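Local coordinates for protein cyclic UMP-AMP synthase (Rhodothermus marinus SG0.5JP17-172, PDB 6E0K) that joins UTP and ATP into the cyclic dinucleotide 3',3'-cUAMP, a magnesium-dependent synthesis of the second messenger that sets off abortive antiphage defence, at residues G47-S52 with G57-D62; N195-L200 with D208-Y213. One frame throughout, in Å; residues are numbered along the deposited sequence.

Interaction 1 (G47-S52 with G57-D62); sequences GSYKNS and GDSDVD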
loop_
_atom_site.group_PDB
_atom_site.type_symbol
_atom_site.label_atom_id
_atom_site.label_comp_id
_atom_site.label_asym_id
_atom_site.label_seq_id
_atom_site.Cartn_x
_atom_site.Cartn_y
_atom_site.Cartn_z
ATOM N N GLY A 47 -1.328 0.824 3.889
ATOM C CA GLY A 47 -2.430 0.164 3.219
ATOM C C GLY A 47 -3.636 1.070 3.054
ATOM O O GLY A 47 -3.582 2.286 3.244
ATOM N N SER A 48 -4.754 0.432 2.717
ATOM C CA SER A 48 -5.920 1.186 2.267
ATOM C C SER A 48 -6.473 2.085 3.370
ATOM O O SER A 48 -6.833 3.238 3.108
ATOM C CB SER A 48 -6.997 0.233 1.751
ATOM O OG SER A 48 -7.521 -0.559 2.797
ATOM N N TYR A 49 -6.538 1.598 4.614
ATOM C CA TYR A 49 -7.105 2.442 5.665
ATOM C C TYR A 49 -6.258 3.694 5.876
ATOM O O TYR A 49 -6.783 4.806 6.006
ATOM C CB TYR A 49 -7.224 1.672 6.980
ATOM C CG TYR A 49 -8.274 0.604 7.024
ATOM C CD1 TYR A 49 -9.626 0.902 6.883
ATOM C CD2 TYR A 49 -7.925 -0.714 7.282
ATOM C CE1 TYR A 49 -10.591 -0.101 6.975
ATOM C CE2 TYR A 49 -8.879 -1.704 7.355
ATOM C CZ TYR A 49 -10.207 -1.390 7.217
ATOM O OH TYR A 49 -11.130 -2.403 7.321
ATOM N N LYS A 50 -4.935 3.522 5.921
ATOM C CA LYS A 50 -4.047 4.661 6.099
ATOM C C LYS A 50 -4.222 5.664 4.978
ATOM O O LYS A 50 -4.236 6.882 5.211
ATOM C CB LYS A 50 -2.597 4.182 6.136
ATOM C CG LYS A 50 -1.577 5.298 6.167
ATOM C CD LYS A 50 -1.651 6.084 7.455
ATOM C CE LYS A 50 -0.537 7.107 7.533
ATOM N NZ LYS A 50 -0.531 7.842 8.825
ATOM N N ASN A 51 -4.363 5.170 3.757
ATOM C CA ASN A 51 -4.375 6.028 2.585
ATOM C C ASN A 51 -5.771 6.457 2.191
ATOM O O ASN A 51 -5.938 7.089 1.139
ATOM C CB ASN A 51 -3.670 5.331 1.424
ATOM C CG ASN A 51 -2.162 5.302 1.621
ATOM O OD1 ASN A 51 -1.469 6.255 1.278
ATOM N ND2 ASN A 51 -1.662 4.230 2.221
ATOM N N SER A 52 -6.762 6.162 3.039
ATOM C CA SER A 52 -8.159 6.523 2.814
ATOM C C SER A 52 -8.690 5.955 1.512
ATOM O O SER A 52 -9.585 6.539 0.902
ATOM C CB SER A 52 -8.369 8.041 2.836
ATOM O OG SER A 52 -7.945 8.583 4.066
ATOM N N GLY A 57 -15.264 -1.500 5.401
ATOM C CA GLY A 57 -14.866 -1.231 6.766
ATOM C C GLY A 57 -14.474 -2.456 7.548
ATOM O O GLY A 57 -14.234 -2.341 8.765
ATOM N N ASP A 58 -14.402 -3.631 6.925
ATOM C CA ASP A 58 -14.181 -4.883 7.638
ATOM C C ASP A 58 -12.987 -5.662 7.107
ATOM O O ASP A 58 -12.834 -6.847 7.436
ATOM C CB ASP A 58 -15.449 -5.752 7.603
ATOM C CG ASP A 58 -15.864 -6.154 6.194
ATOM O OD1 ASP A 58 -15.175 -5.795 5.215
ATOM O OD2 ASP A 58 -16.910 -6.842 6.062
ATOM N N SER A 59 -12.131 -5.034 6.309
ATOM C CA SER A 59 -10.947 -5.734 5.840
ATOM C C SER A 59 -9.867 -5.705 6.916
ATOM O O SER A 59 -9.899 -4.884 7.835
ATOM C CB SER A 59 -10.452 -5.110 4.538
ATOM O OG SER A 59 -10.434 -3.698 4.640
ATOM N N ASP A 60 -8.904 -6.621 6.796
ATOM C CA ASP A 60 -7.822 -6.688 7.771
ATOM C C ASP A 60 -7.029 -5.387 7.764
ATOM O O ASP A 60 -6.917 -4.698 6.751
ATOM C CB ASP A 60 -6.872 -7.854 7.474
ATOM C CG ASP A 60 -7.520 -9.231 7.637
ATOM O OD1 ASP A 60 -8.692 -9.346 8.069
ATOM O OD2 ASP A 60 -6.821 -10.219 7.324
ATOM N N VAL A 61 -6.470 -5.048 8.912
ATOM C CA VAL A 61 -5.750 -3.790 9.085
ATOM C C VAL A 61 -4.259 -4.035 8.898
ATOM O O VAL A 61 -3.684 -4.929 9.533
ATOM C CB VAL A 61 -6.029 -3.190 10.474
ATOM C CG1 VAL A 61 -5.292 -1.871 10.636
ATOM C CG2 VAL A 61 -7.531 -2.990 10.674
ATOM N N ASP A 62 -3.626 -3.220 8.059
ATOM C CA ASP A 62 -2.190 -3.335 7.797
ATOM C C ASP A 62 -1.421 -2.421 8.748
ATOM O O ASP A 62 -1.441 -1.192 8.600
ATOM C CB ASP A 62 -1.882 -2.992 6.344
ATOM C CG ASP A 62 -2.577 -3.919 5.370
ATOM O OD1 ASP A 62 -2.469 -5.151 5.535
ATOM O OD2 ASP A 62 -3.261 -3.413 4.455
HETATM O O HOH W 1 -4.502 -2.410 2.640
HETATM O O HOH W 2 -5.687 -1.734 4.976
#
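Tyr49 reaches across to the loop 57-60 with its phenol end, and its OH donates to Ser59 O at 2.8 Å. That carbonyl lies in the ring plane at the edge, while the donor is tilted 26° from the carbonyl plane. Ser59 OG also lies close, 3.1 Å from Tyr49 OH. Further back along this edge Asp60 O lies 3.6 Å from Tyr49 CE2. Val61 CG2 meets Tyr49 CE2 at 3.8 Å, its side chain crossing the tyrosine at about a right angle. At the other end Gly47, with no side chain to intervene, lets Asp62 OD2 approach its CA to 3.9 Å. Water joins the two segments here: one molecule donates to Asp62 OD2 at 3.0 Å and also hydrogen-bonds Ser48 OG. Behind this shell, Gly47 O is gripped twice by Asn51, through its backbone N and through ND2 (2.9 Å); both bonds close the turn that carries Ser48 and Tyr49. The short helix then ends in a Schellman motif at Ser52. The pair is the Gly-Ser turn and the Asp-X-Asp metal motif of nucleotidyltransferases: Gly47 and Ser48 bind ATP, Asp60 and Asp62 magnesium. Helix 18-32 packs on Tyr49 and Val61 through Ala20, and strand 61-68 bonds to strand 127-138, whose Asp129 completes the metal site.

Interaction 2 (N195-L200 with D208-Y213); sequences NARTYL and DLAPSY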
loop_
_atom_site.group_PDB
_atom_site.type_symbol
_atom_site.label_atom_id
_atom_site.label_comp_id
_atom_site.label_asym_id
_atom_site.label_seq_id
_atom_site.Cartn_x
_atom_site.Cartn_y
_atom_site.Cartn_z
ATOM N N ASN A 195 -13.957 0.009 -6.588
ATOM C CA ASN A 195 -15.307 -0.549 -6.562
ATOM C C ASN A 195 -15.782 -0.977 -7.950
ATOM O O ASN A 195 -16.519 -1.967 -8.069
ATOM C CB ASN A 195 -16.275 0.454 -5.943
ATOM C CG ASN A 195 -16.489 0.220 -4.452
ATOM O OD1 ASN A 195 -16.647 -0.918 -3.988
ATOM N ND2 ASN A 195 -16.483 1.302 -3.690
ATOM N N ALA A 196 -15.384 -0.256 -8.999
ATOM C CA ALA A 196 -15.707 -0.704 -10.354
ATOM C C ALA A 196 -15.082 -2.066 -10.633
ATOM O O ALA A 196 -15.745 -2.978 -11.140
ATOM C CB ALA A 196 -15.236 0.334 -11.369
ATOM N N ARG A 197 -13.801 -2.217 -10.286
ATOM C CA ARG A 197 -13.108 -3.497 -10.400
ATOM C C ARG A 197 -13.834 -4.600 -9.634
ATOM O O ARG A 197 -14.093 -5.683 -10.173
ATOM C CB ARG A 197 -11.673 -3.329 -9.880
ATOM C CG ARG A 197 -10.875 -4.611 -9.687
ATOM C CD ARG A 197 -9.849 -4.404 -8.572
ATOM N NE ARG A 197 -10.538 -4.155 -7.322
ATOM C CZ ARG A 197 -9.974 -3.808 -6.166
ATOM N NH1 ARG A 197 -8.651 -3.643 -6.028
ATOM N NH2 ARG A 197 -10.761 -3.627 -5.119
ATOM N N THR A 198 -14.158 -4.347 -8.364
ATOM C CA THR A 198 -14.775 -5.370 -7.525
ATOM C C THR A 198 -16.178 -5.721 -8.010
ATOM O O THR A 198 -16.581 -6.886 -7.957
ATOM C CB THR A 198 -14.771 -4.889 -6.074
ATOM O OG1 THR A 198 -13.407 -4.811 -5.643
ATOM C CG2 THR A 198 -15.541 -5.836 -5.163
ATOM N N TYR A 199 -16.919 -4.735 -8.516
ATOM C CA TYR A 199 -18.204 -5.020 -9.150
ATOM C C TYR A 199 -18.048 -6.031 -10.284
ATOM O O TYR A 199 -18.847 -6.972 -10.404
ATOM C CB TYR A 199 -18.820 -3.710 -9.650
ATOM C CG TYR A 199 -20.008 -3.849 -10.572
ATOM C CD1 TYR A 199 -19.847 -3.843 -11.946
ATOM C CD2 TYR A 199 -21.287 -3.941 -10.062
ATOM C CE1 TYR A 199 -20.929 -3.964 -12.788
ATOM C CE2 TYR A 199 -22.372 -4.049 -10.903
ATOM C CZ TYR A 199 -22.181 -4.063 -12.262
ATOM O OH TYR A 199 -23.256 -4.177 -13.110
ATOM N N LEU A 200 -16.997 -5.877 -11.100
ATOM C CA LEU A 200 -16.786 -6.807 -12.206
ATOM C C LEU A 200 -16.334 -8.173 -11.711
ATOM O O LEU A 200 -16.786 -9.205 -12.223
ATOM C CB LEU A 200 -15.765 -6.221 -13.183
ATOM C CG LEU A 200 -16.283 -5.049 -14.012
ATOM C CD1 LEU A 200 -15.118 -4.441 -14.754
ATOM C CD2 LEU A 200 -17.340 -5.524 -14.991
ATOM N N ASP A 208 -7.575 -11.110 -10.170
ATOM C CA ASP A 208 -6.448 -10.189 -10.125
ATOM C C ASP A 208 -6.572 -9.069 -11.154
ATOM O O ASP A 208 -5.562 -8.582 -11.667
ATOM C CB ASP A 208 -5.135 -10.954 -10.299
ATOM C CG ASP A 208 -5.051 -11.702 -11.620
ATOM O OD1 ASP A 208 -6.063 -11.788 -12.346
ATOM O OD2 ASP A 208 -3.955 -12.218 -11.931
ATOM N N LEU A 209 -7.801 -8.638 -11.444
ATOM C CA LEU A 209 -8.016 -7.595 -12.444
ATOM C C LEU A 209 -7.253 -6.315 -12.110
ATOM O O LEU A 209 -6.680 -5.677 -12.998
ATOM C CB LEU A 209 -9.511 -7.314 -12.566
ATOM C CG LEU A 209 -9.925 -6.228 -13.558
ATOM C CD1 LEU A 209 -9.525 -6.620 -14.972
ATOM C CD2 LEU A 209 -11.412 -6.051 -13.455
ATOM N N ALA A 210 -7.228 -5.922 -10.840
ATOM C CA ALA A 210 -6.408 -4.768 -10.487
ATOM C C ALA A 210 -6.110 -4.774 -8.996
ATOM O O ALA A 210 -6.837 -4.155 -8.211
ATOM C CB ALA A 210 -7.093 -3.460 -10.889
ATOM N N PRO A 211 -5.053 -5.465 -8.574
ATOM C CA PRO A 211 -4.703 -5.484 -7.150
ATOM C C PRO A 211 -4.559 -4.067 -6.617
ATOM O O PRO A 211 -4.019 -3.185 -7.290
ATOM C CB PRO A 211 -3.372 -6.243 -7.124
ATOM C CG PRO A 211 -3.370 -7.056 -8.400
ATOM C CD PRO A 211 -4.093 -6.209 -9.401
ATOM N N SER A 212 -5.041 -3.856 -5.385
ATOM C CA SER A 212 -5.251 -2.501 -4.879
ATOM C C SER A 212 -3.984 -1.656 -4.932
ATOM O O SER A 212 -4.005 -0.508 -5.390
ATOM C CB SER A 212 -5.776 -2.553 -3.446
ATOM O OG SER A 212 -7.098 -3.078 -3.422
ATOM N N TYR A 213 -2.871 -2.196 -4.453
ATOM C CA TYR A 213 -1.656 -1.394 -4.424
ATOM C C TYR A 213 -1.223 -1.000 -5.833
ATOM O O TYR A 213 -0.877 0.161 -6.087
ATOM C CB TYR A 213 -0.554 -2.162 -3.696
ATOM C CG TYR A 213 0.804 -1.511 -3.768
ATOM C CD1 TYR A 213 1.112 -0.429 -2.954
ATOM C CD2 TYR A 213 1.776 -1.985 -4.638
ATOM C CE1 TYR A 213 2.361 0.161 -2.993
ATOM C CE2 TYR A 213 3.036 -1.391 -4.697
ATOM C CZ TYR A 213 3.313 -0.310 -3.869
ATOM O OH TYR A 213 4.559 0.289 -3.904
HETATM O O HOH W 3 -9.963 -3.710 -2.356
#
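Arg197 leaves helix 186-202 with CG trans to its backbone N and then bends at chi3 (64°), which carries the guanidinium over to Ala210 and Ser212. Ser212 turns its OG beside its own backbone N, where it meets the same guanidinium. Arg197 NH1 spends both protons across the contact: one goes to Ala210 O at 2.9 Å, nearly straight at 175°, the other to Ser212 OG at 3.1 Å. Both acceptors lie at the edge of the guanidinium, close to its plane, so its rotation is fixed. Arg197 NH2 is held too, by Thr198 OG1 one residue on (2.9 Å) and by a water that also hydrogen-bonds Ser212 OG; Thr198 OG1 is bonded in turn to Lys194 O. The aliphatic part of the arginine is packed as well: Arg197 CD lies 3.7 Å from Ala210 CB, and Arg197 CG is 4.1 Å from Leu209 CD2, the two longer side chains sliding past each other in opposite directions. Leu200 CD1 closes the apolar end at 4.2 Å from Leu209 CD2. Helix 269-285 backs this layer, with Met279 against Leu200, Tyr278 against Leu209 and Phe275 against Ala210. Pro211 occupies the N-cap position of helix 212-220. A buried arginine thus ties one helix to the start of the next and probably helps to place Ser212, an ATP-binding residue, at the edge of the nucleotide pocket.

Overall arrangement
From the N terminus the chain runs through helices 5-11 and 18-32 and strand 42-45 before interaction 1 closes the short loop 53-56 between helix 47-50 and strand 61-68. Only much later, after strands 127-138 and 150-157, does it reach helix 186-202, and interaction 2 closes the turn leading from that helix to helix 212-220. The two are in series: neither nests within nor crosses the other. The centres of interactions 1 and 2 are 15 Å apart, and the two do not touch. Lys194, which binds ATP, lies between them, its side chain about 4 Å from those of both Ser48 and Ser212, so sheet and helical parts face one ATP site.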